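Uricase (PDB 2YZB) catalyses the oxidation of uric acid to 5-hydroxyisourate, which is processed further to (S)-allantoin. Local coordinates at residues Ser161-Phe166 with Thr178-Ala183; Ala148-Leu153 with Thr184-Arg189. One frame throughout, in Å; residues are numbered along the deposited sequence.

Contact 1: Ser161-Phe166 with Thr178-Ala183. With URC (uric acid), chain L.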
loop_
_atom_site.group_PDB
_atom_site.type_symbol
_atom_site.label_atom_id
_atom_site.label_comp_id
_atom_site.label_asym_id
_atom_site.label_seq_id
_atom_site.Cartn_x
_atom_site.Cartn_y
_atom_site.Cartn_z
ATOM N N SER A 161 22.817 -21.026 -5.812
ATOM C CA SER A 161 21.585 -21.551 -5.251
ATOM C C SER A 161 21.124 -22.706 -6.135
ATOM O O SER A 161 21.109 -22.598 -7.361
ATOM C CB SER A 161 20.510 -20.458 -5.199
ATOM O OG SER A 161 19.254 -20.998 -4.816
ATOM N N GLU A 162 20.767 -23.815 -5.494
ATOM C CA GLU A 162 20.291 -25.009 -6.178
ATOM C C GLU A 162 19.055 -25.491 -5.439
ATOM O O GLU A 162 18.797 -25.074 -4.312
ATOM C CB GLU A 162 21.339 -26.128 -6.112
ATOM C CG GLU A 162 22.684 -25.780 -6.699
ATOM C CD GLU A 162 23.679 -26.929 -6.608
ATOM O OE1 GLU A 162 23.297 -28.079 -6.906
ATOM O OE2 GLU A 162 24.847 -26.678 -6.252
ATOM N N PHE A 163 18.291 -26.359 -6.094
ATOM C CA PHE A 163 17.122 -26.976 -5.480
ATOM C C PHE A 163 16.817 -28.247 -6.251
ATOM O O PHE A 163 16.271 -28.213 -7.364
ATOM C CB PHE A 163 15.889 -26.074 -5.478
ATOM C CG PHE A 163 14.760 -26.625 -4.640
ATOM C CD1 PHE A 163 14.940 -26.847 -3.275
ATOM C CD2 PHE A 163 13.548 -26.985 -5.218
ATOM C CE1 PHE A 163 13.933 -27.426 -2.493
ATOM C CE2 PHE A 163 12.533 -27.563 -4.447
ATOM C CZ PHE A 163 12.729 -27.786 -3.079
ATOM N N HIS A 164 17.196 -29.372 -5.658
ATOM C CA HIS A 164 16.977 -30.667 -6.278
ATOM C C HIS A 164 16.814 -31.749 -5.220
ATOM O O HIS A 164 16.961 -31.491 -4.023
ATOM C CB HIS A 164 18.143 -30.994 -7.227
ATOM C CG HIS A 164 19.499 -30.772 -6.631
ATOM N ND1 HIS A 164 20.030 -31.590 -5.656
ATOM C CD2 HIS A 164 20.431 -29.819 -6.869
ATOM C CE1 HIS A 164 21.229 -31.149 -5.318
ATOM N NE2 HIS A 164 21.496 -30.075 -6.039
ATOM N N GLY A 165 16.479 -32.956 -5.657
ATOM C CA GLY A 165 16.306 -34.048 -4.716
ATOM C C GLY A 165 14.974 -34.068 -3.992
ATOM O O GLY A 165 14.794 -34.856 -3.065
ATOM N N PHE A 166 14.040 -33.206 -4.387
ATOM C CA PHE A 166 12.731 -33.187 -3.745
ATOM C C PHE A 166 11.865 -34.306 -4.336
ATOM O O PHE A 166 12.063 -34.717 -5.476
ATOM C CB PHE A 166 12.047 -31.820 -3.930
ATOM C CG PHE A 166 12.073 -31.302 -5.349
ATOM C CD1 PHE A 166 13.137 -30.522 -5.803
ATOM C CD2 PHE A 166 11.043 -31.606 -6.236
ATOM C CE1 PHE A 166 13.172 -30.054 -7.120
ATOM C CE2 PHE A 166 11.072 -31.143 -7.555
ATOM C CZ PHE A 166 12.137 -30.366 -7.996
ATOM N N THR A 178 20.453 -26.721 -10.726
ATOM C CA THR A 178 21.679 -26.519 -9.962
ATOM C C THR A 178 22.137 -25.060 -10.072
ATOM O O THR A 178 23.226 -24.703 -9.610
ATOM C CB THR A 178 22.814 -27.445 -10.440
ATOM O OG1 THR A 178 23.121 -27.164 -11.812
ATOM C CG2 THR A 178 22.399 -28.913 -10.291
ATOM N N ASP A 179 21.301 -24.225 -10.687
ATOM C CA ASP A 179 21.612 -22.800 -10.838
ATOM C C ASP A 179 20.315 -22.001 -10.956
ATOM O O ASP A 179 19.596 -22.100 -11.953
ATOM C CB ASP A 179 22.468 -22.552 -12.087
ATOM C CG ASP A 179 23.276 -21.257 -12.003
ATOM O OD1 ASP A 179 22.815 -20.277 -11.371
ATOM O OD2 ASP A 179 24.379 -21.214 -12.586
ATOM N N ARG A 180 20.016 -21.215 -9.931
ATOM C CA ARG A 180 18.810 -20.396 -9.928
ATOM C C ARG A 180 19.045 -19.162 -9.064
ATOM O O ARG A 180 20.013 -19.096 -8.311
ATOM C CB ARG A 180 17.625 -21.180 -9.352
ATOM C CG ARG A 180 17.767 -21.487 -7.856
ATOM C CD ARG A 180 16.507 -22.097 -7.240
ATOM N NE ARG A 180 16.643 -22.214 -5.786
ATOM C CZ ARG A 180 15.668 -22.582 -4.961
ATOM N NH1 ARG A 180 14.462 -22.881 -5.432
ATOM N NH2 ARG A 180 15.893 -22.629 -3.652
ATOM N N ILE A 181 18.158 -18.181 -9.189
ATOM C CA ILE A 181 18.254 -16.983 -8.374
ATOM C C ILE A 181 17.552 -17.285 -7.052
ATOM O O ILE A 181 16.562 -18.022 -7.015
ATOM C CB ILE A 181 17.547 -15.775 -9.039
ATOM C CG1 ILE A 181 18.403 -15.243 -10.191
ATOM C CG2 ILE A 181 17.314 -14.664 -8.014
ATOM C CD1 ILE A 181 17.795 -14.053 -10.915
ATOM N N LEU A 182 18.089 -16.750 -5.967
ATOM C CA LEU A 182 17.476 -16.927 -4.656
ATOM C C LEU A 182 17.299 -15.514 -4.124
ATOM O O LEU A 182 18.284 -14.836 -3.825
ATOM C CB LEU A 182 18.388 -17.732 -3.718
ATOM C CG LEU A 182 17.833 -17.918 -2.299
ATOM C CD1 LEU A 182 16.575 -18.775 -2.346
ATOM C CD2 LEU A 182 18.873 -18.563 -1.406
ATOM N N ALA A 183 16.049 -15.065 -4.034
ATOM C CA ALA A 183 15.734 -13.720 -3.556
ATOM C C ALA A 183 14.709 -13.804 -2.434
ATOM O O ALA A 183 13.742 -14.572 -2.514
ATOM C CB ALA A 183 15.181 -12.871 -4.704
HETATM N N1 URC L . 12.428 -24.602 -0.770
HETATM C C2 URC L . 13.248 -23.941 -1.684
HETATM C C6 URC L . 11.168 -25.133 -1.053
HETATM N N3 URC L . 12.802 -23.785 -2.975
HETATM O O11 URC L . 14.329 -23.505 -1.370
HETATM C C4 URC L . 11.604 -24.261 -3.344
HETATM C C5 URC L . 10.771 -24.922 -2.459
HETATM N N9 URC L . 11.054 -24.177 -4.554
HETATM O O13 URC L . 10.525 -25.695 -0.172
HETATM N N7 URC L . 9.673 -25.267 -3.114
HETATM C C8 URC L . 9.880 -24.801 -4.369
HETATM O O24 URC L . 9.060 -24.936 -5.258
HETATM O O HOH W 1 18.522 -22.762 -2.791
HETATM O O HOH W 2 24.369 -22.423 -8.407
#

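Contact 2: Ala148-Leu153 with Thr184-Arg189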
loop_
_atom_site.group_PDB
_atom_site.type_symbol
_atom_site.label_atom_id
_atom_site.label_comp_id
_atom_site.label_asym_id
_atom_site.label_seq_id
_atom_site.Cartn_x
_atom_site.Cartn_y
_atom_site.Cartn_z
ATOM N N ALA A 148 14.255 -7.955 19.359
ATOM C CA ALA A 148 14.713 -6.967 18.388
ATOM C C ALA A 148 14.576 -7.632 17.027
ATOM O O ALA A 148 14.471 -8.849 16.941
ATOM C CB ALA A 148 16.168 -6.597 18.648
ATOM N N GLY A 149 14.573 -6.847 15.958
ATOM C CA GLY A 149 14.434 -7.459 14.655
ATOM C C GLY A 149 14.724 -6.522 13.508
ATOM O O GLY A 149 15.053 -5.354 13.701
ATOM N N ILE A 150 14.610 -7.062 12.304
ATOM C CA ILE A 150 14.844 -6.302 11.093
ATOM C C ILE A 150 13.816 -6.782 10.079
ATOM O O ILE A 150 13.381 -7.940 10.119
ATOM C CB ILE A 150 16.273 -6.546 10.563
ATOM C CG1 ILE A 150 16.555 -5.642 9.361
ATOM C CG2 ILE A 150 16.440 -8.007 10.167
ATOM C CD1 ILE A 150 18.018 -5.646 8.937
ATOM N N GLU A 151 13.401 -5.887 9.191
ATOM C CA GLU A 151 12.427 -6.246 8.170
ATOM C C GLU A 151 12.572 -5.320 6.979
ATOM O O GLU A 151 13.121 -4.227 7.106
ATOM C CB GLU A 151 11.007 -6.149 8.728
ATOM C CG GLU A 151 10.588 -4.753 9.139
ATOM C CD GLU A 151 9.334 -4.755 9.999
ATOM O OE1 GLU A 151 8.801 -3.662 10.292
ATOM O OE2 GLU A 151 8.888 -5.854 10.388
ATOM N N GLY A 152 12.093 -5.770 5.822
ATOM C CA GLY A 152 12.161 -4.942 4.628
ATOM C C GLY A 152 13.515 -4.916 3.957
ATOM O O GLY A 152 13.772 -4.083 3.082
ATOM N N LEU A 153 14.391 -5.822 4.365
ATOM C CA LEU A 153 15.724 -5.906 3.781
ATOM C C LEU A 153 15.717 -6.974 2.687
ATOM O O LEU A 153 15.865 -8.171 2.961
ATOM C CB LEU A 153 16.749 -6.261 4.862
ATOM C CG LEU A 153 18.194 -6.434 4.390
ATOM C CD1 LEU A 153 18.644 -5.214 3.583
ATOM C CD2 LEU A 153 19.090 -6.644 5.602
ATOM N N THR A 184 14.915 -13.006 -1.392
ATOM C CA THR A 184 14.011 -13.013 -0.253
ATOM C C THR A 184 14.005 -11.656 0.437
ATOM O O THR A 184 14.789 -10.764 0.092
ATOM C CB THR A 184 14.435 -14.117 0.773
ATOM O OG1 THR A 184 13.457 -14.218 1.811
ATOM C CG2 THR A 184 15.774 -13.784 1.403
ATOM N N ASP A 185 13.085 -11.491 1.378
ATOM C CA ASP A 185 12.992 -10.268 2.166
ATOM C C ASP A 185 13.383 -10.761 3.539
ATOM O O ASP A 185 12.710 -11.617 4.105
ATOM C CB ASP A 185 11.565 -9.719 2.221
ATOM C CG ASP A 185 11.103 -9.153 0.899
ATOM O OD1 ASP A 185 11.916 -8.503 0.213
ATOM O OD2 ASP A 185 9.917 -9.343 0.553
ATOM N N VAL A 186 14.485 -10.252 4.065
ATOM C CA VAL A 186 14.934 -10.693 5.368
ATOM C C VAL A 186 14.084 -10.102 6.482
ATOM O O VAL A 186 14.115 -8.896 6.741
ATOM C CB VAL A 186 16.409 -10.331 5.605
ATOM C CG1 VAL A 186 16.856 -10.839 6.966
ATOM C CG2 VAL A 186 17.268 -10.935 4.509
ATOM N N SER A 187 13.297 -10.966 7.110
ATOM C CA SER A 187 12.456 -10.576 8.222
ATOM C C SER A 187 12.864 -11.545 9.317
ATOM O O SER A 187 12.622 -12.756 9.224
ATOM C CB SER A 187 10.979 -10.742 7.872
ATOM O OG SER A 187 10.159 -10.201 8.888
ATOM N N ALA A 188 13.522 -11.008 10.336
ATOM C CA ALA A 188 13.999 -11.817 11.441
ATOM C C ALA A 188 13.766 -11.098 12.757
ATOM O O ALA A 188 13.756 -9.873 12.814
ATOM C CB ALA A 188 15.484 -12.102 11.263
ATOM N N ARG A 189 13.575 -11.878 13.811
ATOM C CA ARG A 189 13.360 -11.336 15.140
ATOM C C ARG A 189 14.022 -12.261 16.144
ATOM O O ARG A 189 13.875 -13.483 16.071
ATOM C CB ARG A 189 11.863 -11.199 15.411
ATOM C CG ARG A 189 11.308 -9.909 14.834
ATOM C CD ARG A 189 9.822 -9.974 14.595
ATOM N NE ARG A 189 9.310 -8.700 14.094
ATOM C CZ ARG A 189 9.744 -8.087 12.995
ATOM N NH1 ARG A 189 10.714 -8.621 12.254
ATOM N NH2 ARG A 189 9.204 -6.932 12.632
#

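Contact 1: Ser161-Phe166 with Thr178-Ala183
Thr178 lies against Glu162: its methyl CG2 rests 3.6 Å from Glu162 OE1, and its carbonyl O lies 3.2 Å from Glu162 CG. The carboxylate itself is occupied on both oxygens, OE1 by His164 NE2 and OE2 by His218. Asp179 OD1 is hydrogen-bonded to Thr159 OG1 and forms a salt bridge with Arg32 of a third subunit, while Asp179 CA makes a CA-H...O contact with Ser161 O. That same carbonyl accepts a hydrogen bond from Arg180 N, which fixes the root of the arginine. Arg180 then runs out extended, and its NE gives a nearly straight bond (162°) to Ser161 OG, 3.0 Å away and close to the guanidinium plane. One water joins Ser161 OG, Glu162 O and Arg180 NH2. Phe163 CB sits 3.5 Å above the centre of the Arg180 guanidinium, whose plane is turned 9° from that of the phenyl ring. Arg180 NH2 donates a hydrogen bond to urate O11 at 2.9 Å, while N3 of urate lies over the Phe163 ring centre. Leu182 CB packs 3.6 Å from Ser161 OG, so a small side chain suits position 161. The phenylalanine that stacks on urate and the arginine that hydrogen-bonds its O11 together form one wall of the uricase urate-binding site.

Contact 2: Ala148-Leu153 with Thr184-Arg189
Ile150 and Ala188 face each other as a hydrogen-bonded antiparallel pair, with Ile150 N to Ala188 O at 3.0 Å and Ala188 N to Ile150 O at 3.1 Å. Their side chains share one face of the sheet with Leu153 and Val186, and this is the closely packed half of the contact. Ile150 CG2 comes to 4.3 Å from both Ala188 CB and Val186 CG1, and Leu153 CB meets Val186 CB. Branched and small apolar residues suit the place, since helix 199-216 lies over this face. Between Ile150 and Leu153 the register slips by one residue, a beta bulge in which Gly152 adopts the positive phi that glycine tolerates easily. Beyond it Val186 N bonds to Leu153 O at 2.7 Å.

The partly exposed half, with Glu151, Ser187 and Arg189, is polar and more open. Ser187 OG touches only loosely, 4.1 Å from Glu151 CB. Arg189 reaches across Gly149, where any CB would collide with Arg189 CG and Ala188 O. Its CG stands anti to the carbonyl carbon (chi1 -83°) and the chain extends from there to NE, which carries the guanidinium to Glu151. Arg189 NH2 meets Glu151 OE2 from above the carboxylate plane, in a salt bridge modelled at 2.5 Å, a length too short to be trusted exactly. NH1 adds a weak bond to Ile150 O. A leucine in place of Arg189 would probably leave the Glu151 carboxylate without its mate across the strands.

The chemistry is thus divided by face: beneath the helix, apolar contact joins the strands, whereas on the more open side a charge pair probably adds its attraction to the shared backbone bonds.

How the contacts relate
Contact 1 and contact 2 have centres about 22 Å apart and follow one another on strand 182-192: residues 178-183 lead into its start, and 184-189 carry it on. Along the chain 148-153 comes first, then 161-166, 178-183 and 184-189, so the loop between strands 143-157 and 182-192 is bracketed by contact 2 and folded on itself by contact 1. Contact 2 lies near the middle of the chain, where these two strands pair within the antiparallel sheet. The centre of contact 1 is about 27 Å from the centre of the chain, where urate binds and other subunits approach. Strand 182-192 thus runs from the central part of the sheet to the loop that supplies Arg180 to the urate site.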